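Local atomic coordinates of putative branched-chain amino acid transport system substrate-binding protein (Rhodopseudomonas palustris, PDB entry 3TX6), a protein that probably captures aromatic acids derived from lignin, such as p-coumaric acid and its relatives, in the periplasm and passes them to an ABC transporter. Residues R63-S68 and N90-P95; S76-P81 and F172-T177; L126-K131 and R346-L351; F291-R296 and K318-E323. All blocks are in the same frame, centred on the assembly; numbering follows the deposited sequence. Where two conformers were deposited one is given.

Interaction 1. Residues R63-S68 and N90-P95; sequences RFVTES and NEAQVP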
# COMPACT_ATOMS: atom_id res chain seq x y z
N ARG A 63 8.52 7.02 20.14
CA ARG A 63 8.09 6.32 21.35
C ARG A 63 8.41 4.84 21.23
O ARG A 63 8.87 4.20 22.15
CB ARG A 63 6.58 6.45 21.58
CG ARG A 63 6.12 7.81 22.07
CD ARG A 63 4.62 7.89 22.35
NE ARG A 63 4.29 6.97 23.40
CZ ARG A 63 3.09 6.47 23.65
NH1 ARG A 63 2.04 6.80 22.96
NH2 ARG A 63 2.98 5.61 24.66
N PHE A 64 8.22 4.26 20.05
CA PHE A 64 8.52 2.86 19.88
C PHE A 64 10.00 2.57 20.06
O PHE A 64 10.38 1.57 20.63
CB PHE A 64 8.11 2.32 18.50
CG PHE A 64 6.66 2.51 18.16
CD1 PHE A 64 5.67 2.38 19.10
CD2 PHE A 64 6.29 2.72 16.83
CE1 PHE A 64 4.34 2.51 18.76
CE2 PHE A 64 4.98 2.88 16.48
CZ PHE A 64 4.00 2.75 17.44
N VAL A 65 10.84 3.42 19.47
CA VAL A 65 12.25 3.04 19.33
C VAL A 65 12.96 3.28 20.64
O VAL A 65 13.94 2.55 20.91
CB VAL A 65 12.98 3.63 18.06
CG1 VAL A 65 12.28 3.31 16.75
CG2 VAL A 65 13.17 5.09 18.15
N THR A 66 12.42 4.19 21.46
CA THR A 66 13.03 4.66 22.70
C THR A 66 12.31 4.23 24.03
O THR A 66 12.89 3.67 24.98
CB THR A 66 13.19 6.21 22.60
OG1 THR A 66 14.37 6.56 21.80
CG2 THR A 66 13.19 6.78 23.96
N GLU A 67 11.02 4.39 24.08
CA GLU A 67 10.22 3.99 25.21
C GLU A 67 10.02 2.45 25.20
O GLU A 67 10.20 1.75 26.22
CB GLU A 67 8.94 4.81 25.10
CG GLU A 67 7.86 4.68 26.13
CD GLU A 67 6.55 5.36 25.69
OE1 GLU A 67 6.50 6.60 25.39
OE2 GLU A 67 5.53 4.62 25.63
N SER A 68 9.76 1.89 24.03
CA SER A 68 9.48 0.46 23.92
C SER A 68 10.68 -0.36 23.47
O SER A 68 10.63 -1.58 23.51
CB SER A 68 8.33 0.22 22.95
OG SER A 68 7.16 0.89 23.38
N ASN A 90 15.60 5.21 10.36
CA ASN A 90 16.96 5.26 9.88
C ASN A 90 17.92 5.97 10.83
O ASN A 90 19.10 5.63 10.88
CB ASN A 90 17.06 5.84 8.48
CG ASN A 90 16.67 4.83 7.41
OD1 ASN A 90 17.52 4.07 6.95
ND2 ASN A 90 15.36 4.76 7.08
N GLU A 91 17.42 6.91 11.60
CA GLU A 91 18.25 7.60 12.60
C GLU A 91 18.49 6.72 13.83
O GLU A 91 19.63 6.63 14.33
CB GLU A 91 17.54 8.90 12.98
CG GLU A 91 18.43 9.85 13.77
CD GLU A 91 18.42 9.69 15.26
OE1 GLU A 91 17.68 8.83 15.78
OE2 GLU A 91 19.16 10.45 15.94
N ALA A 92 17.44 6.00 14.24
CA ALA A 92 17.50 5.15 15.42
C ALA A 92 18.13 3.75 15.11
O ALA A 92 18.42 2.98 16.03
CB ALA A 92 16.12 4.96 16.03
N GLN A 93 18.24 3.42 13.83
CA GLN A 93 18.75 2.14 13.37
C GLN A 93 17.87 0.96 13.76
O GLN A 93 18.31 -0.01 14.40
CB GLN A 93 20.22 1.94 13.84
CG GLN A 93 21.12 3.13 13.48
CD GLN A 93 22.54 2.84 13.88
OE1 GLN A 93 22.94 3.03 15.07
NE2 GLN A 93 23.30 2.34 12.95
N VAL A 94 16.61 1.08 13.39
CA VAL A 94 15.60 0.08 13.67
C VAL A 94 14.92 -0.31 12.34
O VAL A 94 14.53 0.54 11.58
CB VAL A 94 14.54 0.62 14.65
CG1 VAL A 94 13.46 -0.47 14.92
CG2 VAL A 94 15.19 1.09 15.95
N PRO A 95 14.77 -1.63 12.09
CA PRO A 95 14.05 -2.04 10.88
C PRO A 95 12.66 -1.43 10.83
O PRO A 95 11.91 -1.46 11.81
CB PRO A 95 13.98 -3.56 11.00
CG PRO A 95 15.21 -3.90 11.83
CD PRO A 95 15.34 -2.78 12.81
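Val65 straddles two neighbours on segment 90-95, one with each methyl branch. Its CG2 comes within 3.6 Å of Ala92 CB, while its CG1 lies 3.7 Å from Val94 CG2. The contact joins successive helices of a beta-alpha-beta succession in the first lobe of this periplasmic binding protein: helix 54-67 leads to strand 72-75, and helix 79-92 leads to strand 96-98. With CG1 anti to the carbonyl carbon (chi1 -55°), the fork of Val65 opens toward both partners. Ala92, at the last turn of its helix, offers a single methyl and so allows a close approach; branched Val94 fills more space, and it also shares Ile73 of the strand beneath with Val65. Between the two partners sits Gln93, which leaves helical geometry with a positive phi (65°) and points away, while Val94 points back to Val65; the Gln93 carbonyl oxygen accepts from Gln310 NE2. On the solvent side of helix 54-67, Arg63 grips Glu67 one turn on, side-on through NE and NH2 to the two carboxylate oxygens. The helix widens there into a pi-type turn: Arg63 O accepts from Glu67 N at 2.9 Å and from Ser68 N at 3.1 Å.

Interaction 2. Residues S76-P81 and F172-T177; sequences SSVTPP and FARPDT. With ENO (3-(4-hydroxy-phenyl)pyruvic acid), chain D.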
# COMPACT_ATOMS: atom_id res chain seq x y z
N SER A 76 3.42 4.12 7.95
CA SER A 76 2.07 4.41 8.41
C SER A 76 1.14 4.00 7.24
O SER A 76 1.50 3.19 6.42
CB SER A 76 1.98 5.91 8.80
OG SER A 76 0.66 6.31 9.17
N SER A 77 -0.06 4.60 7.19
CA SER A 77 -1.09 4.20 6.24
C SER A 77 -1.04 4.95 4.90
O SER A 77 -1.59 4.52 3.89
CB SER A 77 -2.49 4.40 6.86
OG SER A 77 -2.63 3.61 8.05
N VAL A 78 -0.46 6.15 4.94
CA VAL A 78 -0.38 7.04 3.79
C VAL A 78 1.04 7.59 3.74
O VAL A 78 1.80 7.45 4.71
CB VAL A 78 -1.48 8.13 3.78
CG1 VAL A 78 -2.84 7.52 3.46
CG2 VAL A 78 -1.48 8.92 5.10
N THR A 79 1.42 8.13 2.58
CA THR A 79 2.82 8.45 2.32
C THR A 79 3.45 9.48 3.26
O THR A 79 4.54 9.21 3.76
CB THR A 79 3.08 8.79 0.84
OG1 THR A 79 2.69 7.64 0.05
CG2 THR A 79 4.53 9.15 0.58
N PRO A 80 2.79 10.61 3.54
CA PRO A 80 3.50 11.63 4.34
C PRO A 80 3.94 11.13 5.75
O PRO A 80 5.10 11.30 6.11
CB PRO A 80 2.49 12.81 4.38
CG PRO A 80 1.78 12.66 3.07
CD PRO A 80 1.56 11.17 2.97
N PRO A 81 3.06 10.49 6.50
CA PRO A 81 3.55 9.98 7.81
C PRO A 81 4.56 8.81 7.65
O PRO A 81 5.36 8.54 8.56
CB PRO A 81 2.27 9.54 8.50
CG PRO A 81 1.30 9.28 7.41
CD PRO A 81 1.62 10.30 6.35
N PHE A 172 -5.01 18.16 -6.56
CA PHE A 172 -5.87 18.62 -5.44
C PHE A 172 -5.19 18.18 -4.16
O PHE A 172 -4.32 17.29 -4.22
CB PHE A 172 -7.30 18.09 -5.54
CG PHE A 172 -7.47 16.60 -5.44
CD1 PHE A 172 -7.13 15.76 -6.49
CD2 PHE A 172 -8.04 16.03 -4.30
CE1 PHE A 172 -7.38 14.39 -6.42
CE2 PHE A 172 -8.28 14.66 -4.23
CZ PHE A 172 -7.97 13.84 -5.29
N ALA A 173 -5.55 18.85 -3.05
CA ALA A 173 -5.07 18.49 -1.72
C ALA A 173 -5.98 17.46 -1.04
O ALA A 173 -7.20 17.42 -1.29
CB ALA A 173 -4.92 19.72 -0.86
N ARG A 174 -5.35 16.59 -0.22
CA ARG A 174 -6.06 15.51 0.48
C ARG A 174 -7.37 15.96 1.12
O ARG A 174 -8.38 15.26 1.02
CB ARG A 174 -5.17 14.84 1.54
CG ARG A 174 -4.05 14.03 0.94
CD ARG A 174 -3.07 13.49 1.98
NE ARG A 174 -1.95 12.89 1.25
CZ ARG A 174 -1.83 11.60 0.97
NH1 ARG A 174 -0.82 11.21 0.24
NH2 ARG A 174 -2.72 10.69 1.41
N PRO A 175 -7.35 17.10 1.82
CA PRO A 175 -8.57 17.54 2.52
C PRO A 175 -9.71 18.14 1.66
O PRO A 175 -10.74 18.50 2.20
CB PRO A 175 -8.05 18.62 3.47
CG PRO A 175 -6.58 18.49 3.51
CD PRO A 175 -6.19 17.93 2.19
N ASP A 176 -9.52 18.25 0.35
CA ASP A 176 -10.54 18.90 -0.49
C ASP A 176 -11.79 18.05 -0.64
O ASP A 176 -11.73 16.84 -0.87
CB ASP A 176 -9.93 19.18 -1.89
CG ASP A 176 -8.77 20.20 -1.85
OD1 ASP A 176 -8.48 20.74 -0.78
OD2 ASP A 176 -8.12 20.44 -2.91
N THR A 177 -12.94 18.70 -0.56
CA THR A 177 -14.20 17.99 -0.82
C THR A 177 -14.82 18.33 -2.19
O THR A 177 -15.88 17.80 -2.52
CB THR A 177 -15.19 18.32 0.26
OG1 THR A 177 -15.22 19.75 0.35
CG2 THR A 177 -14.72 17.70 1.60
O4 ENO D . 0.31 5.93 0.17
C9 ENO D . -1.47 3.05 0.61
C8 ENO D . -1.24 1.71 0.39
C7 ENO D . -1.21 1.18 -0.91
C6 ENO D . -1.31 2.06 -1.98
C5 ENO D . -1.56 3.41 -1.77
C4 ENO D . -1.62 3.93 -0.47
O3 ENO D . -0.96 -0.17 -1.08
C3 ENO D . -1.95 5.38 -0.23
C2 ENO D . -0.85 6.33 0.01
C1 ENO D . -1.20 7.74 0.17
O2 ENO D . -0.28 8.54 0.43
O1 ENO D . -2.40 8.12 0.05
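Arg174 reaches across the cleft between the two lobes and lays one face of its guanidinium against Pro80, whose CD sits 3.6 Å from NH1. This packing is apolar on the proline side, as is the approach of Val78 CB to Arg174 NH2 at 3.7 Å. A proline suits the first turn of helix 79-92, where its lack of an N-H costs no helical bond.

The ionic part runs through the bound 3-(4-hydroxy-phenyl)pyruvic acid. At the edge of the guanidinium, NH1 donates to ligand O2 at 2.7 Å and NH2 to O1 at 2.9 Å, a two-pronged grip on the carboxylate. The arginine chain is extended from CG to NE (chi2 173°), which lets it span the cleft, and Asp145 forms a salt bridge with NE that helps fix the rotation of the group.

Uncharged donors come from the other lobe. Thr79 N, at the start of its helix, gives O2 a nearly straight bond of 2.8 Å (170°). Thr79 OG1 lies 2.9 Å from the keto oxygen O4 and also has Pro101 O as a partner. A leucine in place of Arg174 would probably leave the ligand carboxylate without its charged mate and Asp145 without its partner.

O2 thus takes one donor from each lobe, and the carboxylate faces a helix N-terminus and a cation together. This is consistent with the closed, ligand-bound state of a two-lobed binding protein, in which the acid itself helps to join the lobes.

Interaction 3. Residues L126-K131 and R346-L351; sequences LYEHMK and RSRILL. With SO4 (sulfate ion), chain B.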
# COMPACT_ATOMS: atom_id res chain seq x y z
N LEU A 126 -1.68 -0.69 -15.44
CA LEU A 126 -2.71 0.22 -15.92
C LEU A 126 -2.43 0.70 -17.33
O LEU A 126 -3.34 0.71 -18.18
CB LEU A 126 -2.82 1.44 -15.01
CG LEU A 126 -3.24 1.19 -13.54
CD1 LEU A 126 -3.13 2.51 -12.74
CD2 LEU A 126 -4.64 0.60 -13.46
N TYR A 127 -1.19 1.09 -17.60
CA TYR A 127 -0.85 1.60 -18.94
C TYR A 127 -0.94 0.48 -20.01
O TYR A 127 -1.29 0.74 -21.15
CB TYR A 127 0.52 2.27 -19.00
CG TYR A 127 0.85 3.19 -17.83
CD1 TYR A 127 -0.12 3.97 -17.24
CD2 TYR A 127 2.15 3.28 -17.31
CE1 TYR A 127 0.15 4.75 -16.14
CE2 TYR A 127 2.43 4.09 -16.22
CZ TYR A 127 1.42 4.81 -15.63
OH TYR A 127 1.64 5.62 -14.53
N GLU A 128 -0.57 -0.74 -19.64
CA GLU A 128 -0.69 -1.88 -20.55
C GLU A 128 -2.12 -2.02 -21.00
O GLU A 128 -2.38 -2.22 -22.18
CB GLU A 128 -0.20 -3.20 -19.93
CG GLU A 128 1.32 -3.32 -19.88
CD GLU A 128 1.82 -4.56 -19.14
OE1 GLU A 128 1.02 -5.21 -18.42
OE2 GLU A 128 3.04 -4.89 -19.27
N HIS A 129 -3.04 -1.97 -20.04
CA HIS A 129 -4.45 -2.01 -20.35
C HIS A 129 -4.89 -0.89 -21.23
O HIS A 129 -5.64 -1.12 -22.20
CB HIS A 129 -5.27 -2.05 -19.08
CG HIS A 129 -6.72 -2.23 -19.32
ND1 HIS A 129 -7.55 -1.20 -19.55
CD2 HIS A 129 -7.49 -3.40 -19.38
CE1 HIS A 129 -8.81 -1.69 -19.76
NE2 HIS A 129 -8.76 -3.03 -19.61
N MSE A 130 -4.45 0.34 -20.92
CA MSE A 130 -4.76 1.50 -21.76
C MSE A 130 -4.40 1.18 -23.20
O MSE A 130 -5.22 1.34 -24.09
CB MSE A 130 -4.05 2.76 -21.24
CG MSE A 130 -4.54 3.30 -19.87
SE MSE A 130 -3.47 4.90 -19.43
CE MSE A 130 -4.05 4.99 -17.53
N LYS A 131 -3.20 0.67 -23.45
CA LYS A 131 -2.71 0.45 -24.81
C LYS A 131 -3.29 -0.79 -25.52
O LYS A 131 -2.94 -1.10 -26.69
CB LYS A 131 -1.19 0.40 -24.86
CG LYS A 131 -0.49 1.66 -24.36
CD LYS A 131 -0.96 2.98 -24.99
CE LYS A 131 -0.81 3.02 -26.52
NZ LYS A 131 -1.42 4.24 -27.12
N ARG A 346 3.88 -11.15 -9.74
CA ARG A 346 3.02 -11.88 -8.83
C ARG A 346 2.33 -10.94 -7.81
O ARG A 346 1.42 -11.40 -7.13
CB ARG A 346 3.80 -13.01 -8.12
CG ARG A 346 4.30 -14.13 -9.07
CD ARG A 346 5.27 -15.07 -8.37
NE ARG A 346 6.53 -14.40 -8.08
CZ ARG A 346 7.56 -14.98 -7.46
NH1 ARG A 346 8.65 -14.26 -7.25
NH2 ARG A 346 7.51 -16.25 -7.07
N SER A 347 2.74 -9.67 -7.73
CA SER A 347 2.23 -8.74 -6.75
C SER A 347 1.07 -7.90 -7.21
O SER A 347 0.62 -7.04 -6.48
CB SER A 347 3.30 -7.79 -6.23
OG SER A 347 3.71 -6.80 -7.21
N ARG A 348 0.57 -8.12 -8.41
CA ARG A 348 -0.57 -7.34 -8.86
C ARG A 348 -1.51 -8.04 -9.80
O ARG A 348 -1.15 -8.92 -10.55
CB ARG A 348 -0.13 -6.06 -9.49
CG ARG A 348 0.27 -6.13 -10.96
CD ARG A 348 1.52 -6.91 -11.27
NE ARG A 348 1.72 -6.95 -12.71
CZ ARG A 348 1.06 -7.72 -13.57
NH1 ARG A 348 0.17 -8.62 -13.19
NH2 ARG A 348 1.38 -7.64 -14.84
N ILE A 349 -2.74 -7.59 -9.72
CA ILE A 349 -3.79 -7.98 -10.65
C ILE A 349 -4.47 -6.72 -11.05
O ILE A 349 -4.27 -5.65 -10.45
CB ILE A 349 -4.80 -8.96 -10.04
CG1 ILE A 349 -5.57 -8.32 -8.84
CG2 ILE A 349 -4.10 -10.24 -9.61
CD1 ILE A 349 -6.66 -9.22 -8.29
N LEU A 350 -5.33 -6.82 -12.05
CA LEU A 350 -6.08 -5.69 -12.49
C LEU A 350 -7.55 -5.98 -12.20
O LEU A 350 -8.07 -7.08 -12.52
CB LEU A 350 -5.89 -5.50 -14.00
CG LEU A 350 -6.53 -4.22 -14.62
CD1 LEU A 350 -5.97 -2.90 -14.09
CD2 LEU A 350 -6.39 -4.26 -16.14
N LEU A 351 -8.20 -5.03 -11.56
CA LEU A 351 -9.64 -5.15 -11.21
C LEU A 351 -10.47 -4.23 -12.00
O LEU A 351 -10.05 -3.11 -12.39
CB LEU A 351 -9.89 -4.79 -9.74
CG LEU A 351 -9.27 -5.66 -8.65
CD1 LEU A 351 -9.55 -5.06 -7.27
CD2 LEU A 351 -9.80 -7.07 -8.85
S SO4 B . -0.96 -9.99 -16.40
O1 SO4 B . -0.91 -8.78 -17.26
O2 SO4 B . -1.86 -9.78 -15.24
O3 SO4 B . -1.46 -11.14 -17.20
O4 SO4 B . 0.41 -10.32 -15.93
O HOH W 1 2.75 -5.60 -16.10
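Leu350 reaches out to segment 126-131 and divides its two methyls between Leu126 and His129. The two leucines cross obliquely, CD1 of Leu350 resting 3.8 Å from CD2 of Leu126. Against His129 the side chain of Leu350 runs at about a right angle, and its CD2 comes to 3.5 Å from the ring carbon CD2. His129 ND1 is meanwhile hydrogen-bonded to Tyr220 OH. A histidine suits this spot because it can meet a polar partner and an apolar one at once. Leu350 gains its reach from a first torsion that places CG opposite its backbone N (chi1 -174°).

In the fold, helix 119-130 packs over strands 349-354 and 242-245 in the sheet of the second lobe of this periplasmic binding protein; the two strands run antiparallel, and Leu126 and His129 touch the second.

Toward solvent the contact turns polar. The chain of Arg348 bends at chi2 (-68°) and brings its guanidinium near Glu128, but NH2 and OE1 remain 4.3 Å apart, too far for a direct ion pair. A water near the guanidinium plane, off NH2 on the side of NE, spans the gap, accepting from Arg348 NH2 at 2.8 Å and donating to Glu128 OE1 at 2.9 Å. A sulfate, probably from the crystallisation liquor, occupies the NH1-NH2 edge: NH1 donates to its O2 at 3.1 Å and NH2 to its O4.

Interaction 4. Residues F291-R296 and K318-E323; sequences FKVLER and KALVSE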
# COMPACT_ATOMS: atom_id res chain seq x y z
N PHE A 291 3.82 -9.19 8.98
CA PHE A 291 4.04 -10.29 9.92
C PHE A 291 4.47 -11.57 9.23
O PHE A 291 5.24 -12.32 9.82
CB PHE A 291 2.84 -10.50 10.84
CG PHE A 291 2.77 -9.46 11.96
CD1 PHE A 291 2.27 -8.18 11.72
CD2 PHE A 291 3.21 -9.78 13.23
CE1 PHE A 291 2.22 -7.25 12.73
CE2 PHE A 291 3.14 -8.85 14.26
CZ PHE A 291 2.64 -7.59 14.02
N LYS A 292 3.97 -11.84 8.03
CA LYS A 292 4.49 -12.97 7.25
C LYS A 292 5.98 -12.76 6.99
O LYS A 292 6.77 -13.70 7.09
CB LYS A 292 3.74 -13.14 5.93
CG LYS A 292 2.30 -13.64 6.06
CD LYS A 292 2.24 -15.04 6.68
CE LYS A 292 0.87 -15.66 6.61
NZ LYS A 292 0.75 -17.07 7.13
N VAL A 293 6.41 -11.51 6.72
CA VAL A 293 7.86 -11.24 6.55
C VAL A 293 8.61 -11.54 7.85
O VAL A 293 9.67 -12.19 7.83
CB VAL A 293 8.11 -9.80 6.01
CG1 VAL A 293 9.59 -9.41 6.11
CG2 VAL A 293 7.55 -9.66 4.61
N LEU A 294 8.06 -11.06 8.98
CA LEU A 294 8.64 -11.37 10.27
C LEU A 294 8.73 -12.87 10.57
O LEU A 294 9.73 -13.32 11.16
CB LEU A 294 7.93 -10.64 11.40
CG LEU A 294 8.05 -9.11 11.40
CD1 LEU A 294 7.42 -8.54 12.68
CD2 LEU A 294 9.50 -8.67 11.21
N GLU A 295 7.73 -13.66 10.19
CA GLU A 295 7.82 -15.10 10.37
C GLU A 295 9.02 -15.73 9.64
O GLU A 295 9.51 -16.75 10.11
CB GLU A 295 6.55 -15.80 9.92
CG GLU A 295 5.37 -15.61 10.84
CD GLU A 295 4.16 -16.38 10.32
OE1 GLU A 295 4.31 -17.46 9.70
OE2 GLU A 295 3.05 -15.93 10.49
N ARG A 296 9.49 -15.13 8.55
CA ARG A 296 10.70 -15.59 7.82
C ARG A 296 11.97 -15.04 8.45
O ARG A 296 12.94 -15.79 8.64
CB ARG A 296 10.71 -15.13 6.34
CG ARG A 296 9.90 -16.00 5.44
CD ARG A 296 10.55 -17.35 5.16
NE ARG A 296 11.79 -17.36 4.40
CZ ARG A 296 11.90 -17.38 3.06
NH1 ARG A 296 10.85 -17.33 2.26
NH2 ARG A 296 13.09 -17.42 2.51
N LYS A 318 19.83 -7.65 7.95
CA LYS A 318 20.54 -8.55 7.03
C LYS A 318 19.62 -9.69 6.54
O LYS A 318 19.70 -10.07 5.38
CB LYS A 318 21.81 -9.13 7.67
CG LYS A 318 22.86 -8.09 7.99
CD LYS A 318 23.51 -7.48 6.76
CE LYS A 318 24.93 -6.99 7.05
NZ LYS A 318 25.55 -6.34 5.85
N ALA A 319 18.73 -10.18 7.40
CA ALA A 319 17.82 -11.27 7.03
C ALA A 319 16.80 -10.85 6.00
O ALA A 319 16.38 -11.65 5.14
CB ALA A 319 17.18 -11.87 8.24
N LEU A 320 16.43 -9.57 6.01
CA LEU A 320 15.51 -9.06 4.98
C LEU A 320 16.05 -9.20 3.58
O LEU A 320 15.29 -9.35 2.63
CB LEU A 320 15.10 -7.58 5.22
CG LEU A 320 14.16 -7.29 6.39
CD1 LEU A 320 14.23 -5.83 6.79
CD2 LEU A 320 12.75 -7.74 6.03
N VAL A 321 17.37 -9.18 3.44
CA VAL A 321 17.96 -9.30 2.11
C VAL A 321 18.61 -10.67 1.85
O VAL A 321 19.02 -10.95 0.72
CB VAL A 321 18.97 -8.17 1.85
CG1 VAL A 321 18.27 -6.80 1.90
CG2 VAL A 321 20.11 -8.26 2.84
N SER A 322 18.75 -11.51 2.89
CA SER A 322 19.23 -12.90 2.69
C SER A 322 18.12 -13.92 2.47
O SER A 322 18.32 -14.91 1.76
CB SER A 322 20.14 -13.38 3.84
OG SER A 322 19.45 -13.50 5.08
N GLU A 323 16.95 -13.66 3.02
CA GLU A 323 15.82 -14.55 2.87
C GLU A 323 15.03 -14.19 1.61
O GLU A 323 14.41 -13.13 1.53
CB GLU A 323 14.90 -14.46 4.09
CG GLU A 323 15.48 -15.05 5.35
CD GLU A 323 15.63 -16.56 5.28
OE1 GLU A 323 14.61 -17.25 5.03
OE2 GLU A 323 16.77 -17.06 5.50
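This is a helix-to-helix contact of the first lobe, apolar where Val293 meets Leu320 and ionic where Arg296 meets Glu323. It joins helix 282-304 to the last turn of helix 310-322. Phe291 and Leu294 of the former helix pack on strands 8-14 and 72-75, which places the pair on the lobe's sheet. Inside, Val293 and Leu320 cross at about a right angle, with Val293 CG1 3.6 Å from Leu320 CD2. The beta-branched valine keeps its methyls close to its helix, and the longer leucine supplies the reach.

One turn further along, the chain of Arg296 folds at chi2 (-73°) and chi3, bringing its guanidinium beside Glu323, the first residue beyond its helix. The grip is side-on, and both nitrogens take the same oxygen: Arg296 NE lies 2.9 Å from Glu323 OE1, and Arg296 NH2 is equally close to it. That oxygen sits in the guanidinium plane, yet the carboxylate stands almost perpendicular to it (86°). NE meets the anti lone pair of OE1, whereas NH2 comes from above the carboxylate plane.

Arg296 NH2 also donates to the carbonyl of Lys324, just past the helix. A methionine in place of Arg296 would probably leave Glu323 without its counter-charge and the Lys324 carbonyl without this donor. The arginine thus ties a charged side chain and the backbone after it to the neighbouring helix, and the shared oxygen, with two N-H groups on it, is likely to favour the ionised carboxylate.

How the interactions relate
All four contacts are partly buried. Interactions 1 and 4 join helix pairs within the first lobe, and helix 310-322 links them: Val94, the buried residue of interaction 1, touches its Arg313. Interaction 1 is purely apolar across its segments, while interaction 4 adds to buried Val293 and Leu320 a salt bridge between partly exposed residues. Interaction 3 belongs to the second lobe, where a buried leucine pair gives way outward to charges met through water. Interaction 2 spans the lobes, with Val78 and Thr79 buried, and has its polar bonds through the bound acid. It shares helix 79-92 with interaction 1 but uses the opposite end. The arginines differ accordingly: ligand carboxylate in 2, crystallisation sulfate in 3, protein carboxylate in 4.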